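Local coordinates for protein soluble lytic transglycosylase B3 (Pseudomonas aeruginosa, PDB 5ANZ) that probably cleaves the glycan strands of peptidoglycan as a lytic transglycosylase in bacterial cell-wall turnover, and binds a calcium ion, at residues K154-T162 with A173-L184; G246-V257 with P312-I323. All coordinates share one frame; numbering follows the deposited sequence.

Both contacts belong to the lytic transglycosylase region, whose family is related to lysozyme, and they come in series along the chain: contact 1 closes before contact 2 opens. Contact 1 pairs two consecutive helices, 156-166 and 170-186. Contact 2 joins the loop and strand that follow helix 231-244 to strand 313-316 and helix 318-324. They share no helix or strand and sit on opposite sides of the chain's centre, with centres 34 Å apart and nearest atoms about 17 Å apart. Each borders residues seen to bind N-acetyl-D-glucosamine, although no such sugar is bound in this model: Ile-208 and Thr-211 near contact 1, Tyr-326 near contact 2.

Contact 1. Residues K154-T162 with A173-L184; sequences KNVIRSLAT and AHAQLLAALKIL
This is a buried, largely apolar helix-helix contact, a helical hairpin in which helix 156-166 packs nearly antiparallel (155°) on helix 170-186, with the axes of the two segments 8.7 Å apart; no hydrogen bond crosses it. Ile-157 supplies a knob that enters a hole formed by Leu-177, Ala-180, Leu-181 and Leu-184. Its CD1 does most of the touching, 3.8 Å from Ala-180 CB, and it meets Leu-184 CD1 tip to tip at 3.9 Å. Leu-177 crosses Ile-157 at about a right angle. A chi1 of -180° sets the Leu-177 side chain opposite its amide nitrogen, and its methyls split between neighbours: CD1 goes to Ile-157, while CD2 lies 3.9 Å from Ala-161 CA. In this lysozyme-clan domain helix 48-61 covers Leu-177 through Trp-51 and Phe-55. Leu-160 lays CD1 against Gln-176 CB, 3.7 Å away. Gln-176 then bends at chi2 (-58°), taking its amide away from Leu-160; OE1 accepts from Thr-210 N, close to Ile-208 and Thr-211, which bind N-acetyl-D-glucosamine. Where the CA atoms of Leu-160 and Ala-173 come nearest, Ala-173 CB sits 3.6 Å from Leu-160 O.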
loop_
_atom_site.group_PDB
_atom_site.type_symbol
_atom_site.label_atom_id
_atom_site.label_comp_id
_atom_site.label_asym_id
_atom_site.label_seq_id
_atom_site.Cartn_x
_atom_site.Cartn_y
_atom_site.Cartn_z
ATOM N N LYS A 154 -0.985 18.041 -8.276
ATOM C CA LYS A 154 -0.362 18.967 -7.361
ATOM C C LYS A 154 1.133 19.009 -7.571
ATOM O O LYS A 154 1.777 17.978 -7.750
ATOM C CB LYS A 154 -0.711 18.579 -5.917
ATOM C CG LYS A 154 -2.190 18.741 -5.601
ATOM C CD LYS A 154 -2.466 18.501 -4.118
ATOM C CE LYS A 154 -3.903 18.866 -3.748
ATOM N NZ LYS A 154 -4.895 18.033 -4.472
ATOM N N ASN A 155 1.688 20.213 -7.542
ATOM C CA ASN A 155 3.115 20.387 -7.636
ATOM C C ASN A 155 3.795 19.877 -6.373
ATOM O O ASN A 155 3.448 20.300 -5.256
ATOM C CB ASN A 155 3.467 21.853 -7.859
ATOM C CG ASN A 155 4.951 22.040 -8.065
ATOM O OD1 ASN A 155 5.705 22.173 -7.102
ATOM N ND2 ASN A 155 5.390 21.988 -9.330
ATOM N N VAL A 156 4.745 18.961 -6.556
ATOM C CA VAL A 156 5.378 18.266 -5.430
ATOM C C VAL A 156 6.088 19.244 -4.509
ATOM O O VAL A 156 6.040 19.084 -3.280
ATOM C CB VAL A 156 6.371 17.210 -5.946
ATOM C CG1 VAL A 156 7.256 16.671 -4.819
ATOM C CG2 VAL A 156 5.583 16.075 -6.616
ATOM N N ILE A 157 6.726 20.268 -5.087
ATOM C CA ILE A 157 7.433 21.241 -4.236
ATOM C C ILE A 157 6.435 22.015 -3.380
ATOM O O ILE A 157 6.640 22.216 -2.179
ATOM C CB ILE A 157 8.282 22.217 -5.055
ATOM C CG1 ILE A 157 9.312 21.448 -5.884
ATOM C CG2 ILE A 157 8.939 23.252 -4.124
ATOM C CD1 ILE A 157 10.318 20.632 -5.080
ATOM N N ARG A 158 5.330 22.424 -3.986
ATOM C CA ARG A 158 4.316 23.160 -3.243
ATOM C C ARG A 158 3.718 22.304 -2.132
ATOM O O ARG A 158 3.557 22.756 -0.997
ATOM C CB ARG A 158 3.202 23.642 -4.166
ATOM C CG ARG A 158 2.231 24.557 -3.432
ATOM C CD ARG A 158 1.104 25.043 -4.339
ATOM N NE ARG A 158 0.245 25.986 -3.627
ATOM C CZ ARG A 158 -0.848 26.536 -4.143
ATOM N NH1 ARG A 158 -1.221 26.236 -5.385
ATOM N NH2 ARG A 158 -1.576 27.379 -3.415
ATOM N N SER A 159 3.401 21.059 -2.452
ATOM C CA SER A 159 2.756 20.195 -1.469
ATOM C C SER A 159 3.684 19.898 -0.293
ATOM O O SER A 159 3.277 20.020 0.870
ATOM C CB SER A 159 2.296 18.891 -2.120
ATOM O OG SER A 159 1.344 19.166 -3.137
ATOM N N LEU A 160 4.932 19.537 -0.581
ATOM C CA LEU A 160 5.866 19.225 0.503
ATOM C C LEU A 160 6.274 20.462 1.309
ATOM O O LEU A 160 6.491 20.362 2.521
ATOM C CB LEU A 160 7.106 18.516 -0.034
ATOM C CG LEU A 160 6.830 17.091 -0.549
ATOM C CD1 LEU A 160 8.071 16.514 -1.223
ATOM C CD2 LEU A 160 6.348 16.186 0.577
ATOM N N ALA A 161 6.382 21.623 0.659
ATOM C CA ALA A 161 6.656 22.860 1.390
ATOM C C ALA A 161 5.507 23.203 2.323
ATOM O O ALA A 161 5.721 23.665 3.452
ATOM C CB ALA A 161 6.910 24.018 0.408
ATOM N N THR A 162 4.284 22.977 1.852
ATOM C CA THR A 162 3.108 23.207 2.675
ATOM C C THR A 162 3.184 22.351 3.942
ATOM O O THR A 162 3.048 22.864 5.048
ATOM C CB THR A 162 1.809 22.894 1.913
ATOM O OG1 THR A 162 1.674 23.822 0.822
ATOM C CG2 THR A 162 0.610 23.035 2.843
ATOM N N ALA A 173 8.291 15.813 5.817
ATOM C CA ALA A 173 8.128 16.766 4.711
ATOM C C ALA A 173 9.454 17.433 4.339
ATOM O O ALA A 173 9.772 17.570 3.154
ATOM C CB ALA A 173 7.094 17.824 5.049
ATOM N N HIS A 174 10.216 17.840 5.350
ATOM C CA HIS A 174 11.508 18.486 5.127
ATOM C C HIS A 174 12.463 17.553 4.396
ATOM O O HIS A 174 13.145 17.958 3.457
ATOM C CB HIS A 174 12.137 18.938 6.456
ATOM C CG HIS A 174 11.632 20.260 6.945
ATOM N ND1 HIS A 174 10.508 20.383 7.736
ATOM C CD2 HIS A 174 12.096 21.519 6.752
ATOM C CE1 HIS A 174 10.305 21.659 8.011
ATOM N NE2 HIS A 174 11.252 22.370 7.424
ATOM N N ALA A 175 12.512 16.300 4.833
ATOM C CA ALA A 175 13.393 15.316 4.223
ATOM C C ALA A 175 13.028 15.060 2.758
ATOM O O ALA A 175 13.894 14.990 1.889
ATOM C CB ALA A 175 13.355 14.022 5.013
ATOM N N GLN A 176 11.740 14.895 2.484
ATOM C CA GLN A 176 11.315 14.631 1.124
ATOM C C GLN A 176 11.510 15.858 0.254
ATOM O O GLN A 176 11.808 15.738 -0.936
ATOM C CB GLN A 176 9.856 14.187 1.101
ATOM C CG GLN A 176 9.640 12.902 1.858
ATOM C CD GLN A 176 10.489 11.762 1.324
ATOM O OE1 GLN A 176 10.705 11.645 0.121
ATOM N NE2 GLN A 176 10.970 10.901 2.228
ATOM N N LEU A 177 11.345 17.042 0.842
ATOM C CA LEU A 177 11.453 18.281 0.079
ATOM C C LEU A 177 12.898 18.497 -0.378
ATOM O O LEU A 177 13.149 18.869 -1.517
ATOM C CB LEU A 177 10.969 19.475 0.911
ATOM C CG LEU A 177 11.019 20.849 0.237
ATOM C CD1 LEU A 177 10.266 20.852 -1.093
ATOM C CD2 LEU A 177 10.441 21.883 1.173
ATOM N N LEU A 178 13.854 18.239 0.510
ATOM C CA LEU A 178 15.253 18.317 0.108
ATOM C C LEU A 178 15.551 17.300 -0.998
ATOM O O LEU A 178 16.266 17.595 -1.960
ATOM C CB LEU A 178 16.171 18.094 1.309
ATOM C CG LEU A 178 17.606 18.558 1.099
ATOM C CD1 LEU A 178 17.648 20.071 0.922
ATOM C CD2 LEU A 178 18.483 18.120 2.257
ATOM N N ALA A 179 14.969 16.111 -0.876
ATOM C CA ALA A 179 15.205 15.057 -1.846
ATOM C C ALA A 179 14.619 15.445 -3.202
ATOM O O ALA A 179 15.230 15.197 -4.242
ATOM C CB ALA A 179 14.615 13.740 -1.353
ATOM N N ALA A 180 13.436 16.049 -3.186
ATOM C CA ALA A 180 12.811 16.536 -4.418
ATOM C C ALA A 180 13.658 17.599 -5.115
ATOM O O ALA A 180 13.784 17.588 -6.337
ATOM C CB ALA A 180 11.416 17.091 -4.134
ATOM N N LEU A 181 14.231 18.522 -4.347
ATOM C CA LEU A 181 15.055 19.567 -4.949
ATOM C C LEU A 181 16.279 18.965 -5.636
ATOM O O LEU A 181 16.733 19.487 -6.652
ATOM C CB LEU A 181 15.485 20.606 -3.897
ATOM C CG LEU A 181 14.354 21.514 -3.383
ATOM C CD1 LEU A 181 14.781 22.261 -2.118
ATOM C CD2 LEU A 181 13.966 22.515 -4.466
ATOM N N LYS A 182 16.805 17.865 -5.097
ATOM C CA LYS A 182 17.949 17.206 -5.712
ATOM C C LYS A 182 17.571 16.584 -7.047
ATOM O O LYS A 182 18.381 16.567 -7.986
ATOM C CB LYS A 182 18.532 16.138 -4.782
ATOM C CG LYS A 182 19.059 16.709 -3.483
ATOM C CD LYS A 182 19.742 15.640 -2.635
ATOM C CE LYS A 182 20.350 16.250 -1.374
ATOM N NZ LYS A 182 20.732 15.215 -0.368
ATOM N N ILE A 183 16.344 16.074 -7.122
ATOM C CA ILE A 183 15.807 15.544 -8.363
ATOM C C ILE A 183 15.724 16.646 -9.420
ATOM O O ILE A 183 16.135 16.452 -10.569
ATOM C CB ILE A 183 14.425 14.921 -8.151
ATOM C CG1 ILE A 183 14.538 13.728 -7.191
ATOM C CG2 ILE A 183 13.840 14.493 -9.499
ATOM C CD1 ILE A 183 13.187 13.095 -6.820
ATOM N N LEU A 184 15.225 17.812 -9.026
ATOM C CA LEU A 184 15.197 18.956 -9.943
ATOM C C LEU A 184 16.600 19.380 -10.348
ATOM O O LEU A 184 16.853 19.668 -11.509
ATOM C CB LEU A 184 14.462 20.143 -9.322
ATOM C CG LEU A 184 12.988 19.853 -9.047
ATOM C CD1 LEU A 184 12.308 21.046 -8.404
ATOM C CD2 LEU A 184 12.280 19.442 -10.354
#

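Contact 2. Residues G246-V257 with P312-I323; sequences GWIAGQPWGFEV and PAFLVLHNFRAI
Strands 254-257 and 313-316 run antiparallel at 150°, and Phe-255 and Leu-315 form a hydrogen-bonded pair, N to O in both directions. Gly-254 faces Val-316 in a non-hydrogen-bonded pair with CA atoms only 4.1 Å apart, and Gly-254 CA comes within 3.1 Å of Leu-315 O. One residue on, Leu-317 N donates to Trp-253 O (2.8 Å), and helix 318-324 begins. These are neighbouring strands of an antiparallel sheet, and the strand-to-helix turn brings Asn-319 into the loop ahead of strand 254-258. There its amide holds the loop with three bonds: OD1 takes Ile-248 N on a lone pair at 2.8 Å, almost straight (172°), while ND2 donates to Ile-248 O and, more bent, to Gln-251 O, both 2.9 Å. Those carbonyls bracket the type II turn 248-251. The Trp-247 ring lies flat against the same amide, planes 5° apart, with ND2 3.5 Å above the ring; Asn-319 CB makes a CH-pi contact over the six-membered ring. Trp-247 NE1 makes a hydrogen bond to Asp-133 OD2. A water bridges Gln-251 OE1, Pro-252 O and Asn-319 N. Trp-253 turns its edge to Phe-314 and Val-316. Glu-256 extends past the Phe-314 ring, its carboxylate accepting from Val-350 N and Gly-351 N.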
loop_
_atom_site.group_PDB
_atom_site.type_symbol
_atom_site.label_atom_id
_atom_site.label_comp_id
_atom_site.label_asym_id
_atom_site.label_seq_id
_atom_site.Cartn_x
_atom_site.Cartn_y
_atom_site.Cartn_z
ATOM N N GLY A 246 12.115 -7.899 -2.581
ATOM C CA GLY A 246 12.209 -9.346 -2.420
ATOM C C GLY A 246 11.448 -10.206 -3.424
ATOM O O GLY A 246 11.353 -11.426 -3.253
ATOM N N TRP A 247 10.922 -9.597 -4.483
ATOM C CA TRP A 247 10.190 -10.364 -5.493
ATOM C C TRP A 247 10.931 -11.568 -6.027
ATOM O O TRP A 247 12.098 -11.477 -6.446
ATOM C CB TRP A 247 9.831 -9.470 -6.698
ATOM C CG TRP A 247 8.731 -10.080 -7.525
ATOM C CD1 TRP A 247 8.863 -10.864 -8.646
ATOM C CD2 TRP A 247 7.334 -9.975 -7.270
ATOM N NE1 TRP A 247 7.613 -11.243 -9.103
ATOM C CE2 TRP A 247 6.661 -10.708 -8.271
ATOM C CE3 TRP A 247 6.576 -9.334 -6.282
ATOM C CZ2 TRP A 247 5.275 -10.817 -8.312
ATOM C CZ3 TRP A 247 5.201 -9.430 -6.331
ATOM C CH2 TRP A 247 4.562 -10.174 -7.338
ATOM N N ILE A 248 10.246 -12.709 -6.027
ATOM C CA ILE A 248 10.748 -13.905 -6.679
ATOM C C ILE A 248 9.920 -14.160 -7.924
ATOM O O ILE A 248 8.733 -14.462 -7.824
ATOM C CB ILE A 248 10.680 -15.113 -5.763
ATOM C CG1 ILE A 248 11.497 -14.859 -4.494
ATOM C CG2 ILE A 248 11.162 -16.348 -6.505
ATOM C CD1 ILE A 248 11.075 -15.730 -3.318
ATOM N N ALA A 249 10.545 -14.037 -9.086
ATOM C CA ALA A 249 9.844 -14.195 -10.358
ATOM C C ALA A 249 9.110 -15.528 -10.455
ATOM O O ALA A 249 9.690 -16.599 -10.208
ATOM C CB ALA A 249 10.824 -14.058 -11.516
ATOM N N GLY A 250 7.841 -15.457 -10.843
ATOM C CA GLY A 250 7.071 -16.648 -11.122
ATOM C C GLY A 250 6.427 -17.257 -9.895
ATOM O O GLY A 250 5.629 -18.174 -10.028
ATOM N N GLN A 251 6.769 -16.772 -8.701
ATOM C CA GLN A 251 6.169 -17.323 -7.486
ATOM C C GLN A 251 4.845 -16.604 -7.234
ATOM O O GLN A 251 4.754 -15.401 -7.416
ATOM C CB GLN A 251 7.124 -17.160 -6.287
ATOM C CG GLN A 251 6.845 -18.125 -5.146
ATOM C CD GLN A 251 7.869 -18.016 -4.035
ATOM O OE1 GLN A 251 7.692 -17.253 -3.084
ATOM N NE2 GLN A 251 8.956 -18.775 -4.154
ATOM N N PRO A 252 3.800 -17.338 -6.838
ATOM C CA PRO A 252 2.534 -16.638 -6.574
ATOM C C PRO A 252 2.626 -15.720 -5.352
ATOM O O PRO A 252 3.354 -16.027 -4.396
ATOM C CB PRO A 252 1.527 -17.779 -6.325
ATOM C CG PRO A 252 2.349 -18.999 -6.048
ATOM C CD PRO A 252 3.680 -18.802 -6.748
ATOM N N TRP A 253 1.904 -14.605 -5.392
ATOM C CA TRP A 253 1.795 -13.741 -4.218
ATOM C C TRP A 253 1.048 -14.470 -3.108
ATOM O O TRP A 253 1.258 -14.221 -1.916
ATOM C CB TRP A 253 1.079 -12.437 -4.568
ATOM C CG TRP A 253 -0.274 -12.662 -5.158
ATOM C CD1 TRP A 253 -0.590 -12.760 -6.492
ATOM C CD2 TRP A 253 -1.487 -12.850 -4.436
ATOM N NE1 TRP A 253 -1.943 -12.977 -6.637
ATOM C CE2 TRP A 253 -2.515 -13.046 -5.396
ATOM C CE3 TRP A 253 -1.818 -12.867 -3.075
ATOM C CZ2 TRP A 253 -3.837 -13.249 -5.023
ATOM C CZ3 TRP A 253 -3.126 -13.071 -2.708
ATOM C CH2 TRP A 253 -4.128 -13.259 -3.684
ATOM N N GLY A 254 0.171 -15.374 -3.512
ATOM C CA GLY A 254 -0.673 -16.071 -2.571
ATOM C C GLY A 254 -1.864 -16.602 -3.320
ATOM O O GLY A 254 -1.947 -16.508 -4.551
ATOM N N PHE A 255 -2.781 -17.193 -2.580
ATOM C CA PHE A 255 -3.954 -17.772 -3.219
ATOM C C PHE A 255 -5.041 -18.024 -2.194
ATOM O O PHE A 255 -4.775 -18.143 -0.996
ATOM C CB PHE A 255 -3.582 -19.080 -3.945
ATOM C CG PHE A 255 -2.674 -19.984 -3.146
ATOM C CD1 PHE A 255 -3.187 -20.860 -2.212
ATOM C CD2 PHE A 255 -1.301 -19.941 -3.328
ATOM C CE1 PHE A 255 -2.356 -21.684 -1.479
ATOM C CE2 PHE A 255 -0.467 -20.757 -2.599
ATOM C CZ PHE A 255 -0.993 -21.629 -1.670
ATOM N N GLU A 256 -6.276 -18.123 -2.671
ATOM C CA GLU A 256 -7.388 -18.418 -1.786
ATOM C C GLU A 256 -7.362 -19.854 -1.305
ATOM O O GLU A 256 -6.963 -20.753 -2.040
ATOM C CB GLU A 256 -8.714 -18.130 -2.499
ATOM C CG GLU A 256 -9.901 -18.237 -1.574
ATOM C CD GLU A 256 -11.204 -17.875 -2.250
ATOM O OE1 GLU A 256 -11.195 -17.661 -3.488
ATOM O OE2 GLU A 256 -12.227 -17.800 -1.533
ATOM N N VAL A 257 -7.793 -20.069 -0.064
ATOM C CA VAL A 257 -7.836 -21.399 0.520
ATOM C C VAL A 257 -9.158 -21.626 1.230
ATOM O O VAL A 257 -9.936 -20.697 1.427
ATOM C CB VAL A 257 -6.693 -21.636 1.516
ATOM C CG1 VAL A 257 -5.343 -21.526 0.800
ATOM C CG2 VAL A 257 -6.782 -20.638 2.689
ATOM N N PRO A 312 -13.676 -14.919 3.067
ATOM C CA PRO A 312 -12.672 -15.723 2.362
ATOM C C PRO A 312 -11.313 -15.706 3.069
ATOM O O PRO A 312 -11.008 -14.773 3.830
ATOM C CB PRO A 312 -12.601 -15.056 0.987
ATOM C CG PRO A 312 -12.962 -13.624 1.262
ATOM C CD PRO A 312 -14.031 -13.692 2.337
ATOM N N ALA A 313 -10.530 -16.755 2.842
ATOM C CA ALA A 313 -9.217 -16.899 3.462
ATOM C C ALA A 313 -8.156 -17.066 2.385
ATOM O O ALA A 313 -8.411 -17.687 1.345
ATOM C CB ALA A 313 -9.201 -18.076 4.417
ATOM N N PHE A 314 -6.978 -16.491 2.628
ATOM C CA PHE A 314 -5.876 -16.570 1.679
ATOM C C PHE A 314 -4.609 -17.000 2.387
ATOM O O PHE A 314 -4.385 -16.591 3.524
ATOM C CB PHE A 314 -5.644 -15.209 1.012
ATOM C CG PHE A 314 -6.830 -14.705 0.250
ATOM C CD1 PHE A 314 -7.823 -13.981 0.888
ATOM C CD2 PHE A 314 -6.954 -14.954 -1.098
ATOM C CE1 PHE A 314 -8.924 -13.513 0.184
ATOM C CE2 PHE A 314 -8.065 -14.489 -1.810
ATOM C CZ PHE A 314 -9.045 -13.765 -1.161
ATOM N N LEU A 315 -3.776 -17.803 1.730
ATOM C CA LEU A 315 -2.402 -17.962 2.202
ATOM C C LEU A 315 -1.570 -16.986 1.401
ATOM O O LEU A 315 -1.672 -16.975 0.180
ATOM C CB LEU A 315 -1.878 -19.382 2.018
ATOM C CG LEU A 315 -2.451 -20.379 3.015
ATOM C CD1 LEU A 315 -1.897 -21.766 2.754
ATOM C CD2 LEU A 315 -2.120 -19.919 4.431
ATOM N N VAL A 316 -0.757 -16.171 2.069
ATOM C CA VAL A 316 0.041 -15.195 1.334
ATOM C C VAL A 316 1.529 -15.454 1.546
ATOM O O VAL A 316 1.983 -15.794 2.638
ATOM C CB VAL A 316 -0.328 -13.756 1.708
ATOM C CG1 VAL A 316 -1.785 -13.489 1.331
ATOM C CG2 VAL A 316 -0.104 -13.477 3.193
ATOM N N LEU A 317 2.259 -15.347 0.446
ATOM C CA LEU A 317 3.646 -15.783 0.399
ATOM C C LEU A 317 4.564 -14.578 0.362
ATOM O O LEU A 317 4.134 -13.444 0.536
ATOM C CB LEU A 317 3.899 -16.680 -0.812
ATOM C CG LEU A 317 3.502 -18.157 -0.675
ATOM C CD1 LEU A 317 2.018 -18.290 -0.528
ATOM C CD2 LEU A 317 4.021 -18.974 -1.866
ATOM N N HIS A 318 5.841 -14.856 0.145
ATOM C CA HIS A 318 6.867 -13.832 0.189
ATOM C C HIS A 318 6.569 -12.654 -0.735
ATOM O O HIS A 318 6.800 -11.504 -0.354
ATOM C CB HIS A 318 8.220 -14.450 -0.169
ATOM C CG HIS A 318 9.389 -13.578 0.169
ATOM N ND1 HIS A 318 9.671 -13.182 1.456
ATOM C CD2 HIS A 318 10.349 -13.027 -0.617
ATOM C CE1 HIS A 318 10.754 -12.420 1.454
ATOM N NE2 HIS A 318 11.181 -12.312 0.209
ATOM N N ASN A 319 6.047 -12.929 -1.932
ATOM C CA ASN A 319 5.809 -11.835 -2.875
ATOM C C ASN A 319 4.706 -10.892 -2.392
ATOM O O ASN A 319 4.690 -9.712 -2.743
ATOM C CB ASN A 319 5.489 -12.376 -4.275
ATOM C CG ASN A 319 6.736 -12.850 -5.020
ATOM O OD1 ASN A 319 7.865 -12.614 -4.591
ATOM N ND2 ASN A 319 6.535 -13.511 -6.147
ATOM N N PHE A 320 3.789 -11.405 -1.569
ATOM C CA PHE A 320 2.816 -10.537 -0.895
ATOM C C PHE A 320 3.541 -9.557 0.030
ATOM O O PHE A 320 3.211 -8.373 0.083
ATOM C CB PHE A 320 1.805 -11.382 -0.103
ATOM C CG PHE A 320 0.620 -10.608 0.406
ATOM C CD1 PHE A 320 -0.483 -10.413 -0.411
ATOM C CD2 PHE A 320 0.587 -10.129 1.705
ATOM C CE1 PHE A 320 -1.600 -9.729 0.050
ATOM C CE2 PHE A 320 -0.529 -9.443 2.179
ATOM C CZ PHE A 320 -1.623 -9.246 1.337
ATOM N N ARG A 321 4.534 -10.053 0.771
ATOM C CA ARG A 321 5.324 -9.183 1.624
ATOM C C ARG A 321 6.055 -8.115 0.822
ATOM O O ARG A 321 6.234 -6.992 1.296
ATOM C CB ARG A 321 6.320 -10.011 2.451
ATOM C CG ARG A 321 5.650 -11.048 3.345
ATOM C CD ARG A 321 6.684 -11.876 4.109
ATOM N NE ARG A 321 7.444 -11.064 5.061
ATOM C CZ ARG A 321 8.554 -11.459 5.683
ATOM N NH1 ARG A 321 9.063 -12.666 5.458
ATOM N NH2 ARG A 321 9.162 -10.640 6.533
ATOM N N ALA A 322 6.496 -8.464 -0.384
ATOM C CA ALA A 322 7.163 -7.484 -1.250
ATOM C C ALA A 322 6.210 -6.349 -1.635
ATOM O O ALA A 322 6.583 -5.175 -1.653
ATOM C CB ALA A 322 7.708 -8.168 -2.511
ATOM N N ILE A 323 4.983 -6.705 -1.965
ATOM C CA ILE A 323 4.000 -5.703 -2.330
ATOM C C ILE A 323 3.713 -4.789 -1.141
ATOM O O ILE A 323 3.516 -3.593 -1.300
ATOM C CB ILE A 323 2.708 -6.364 -2.815
ATOM C CG1 ILE A 323 3.000 -7.202 -4.066
ATOM C CG2 ILE A 323 1.635 -5.294 -3.056
ATOM C CD1 ILE A 323 1.899 -8.216 -4.383
HETATM O O HOH W 1 5.821 -15.421 -3.253
HETATM O O HOH W 2 -11.700 -18.918 1.025
#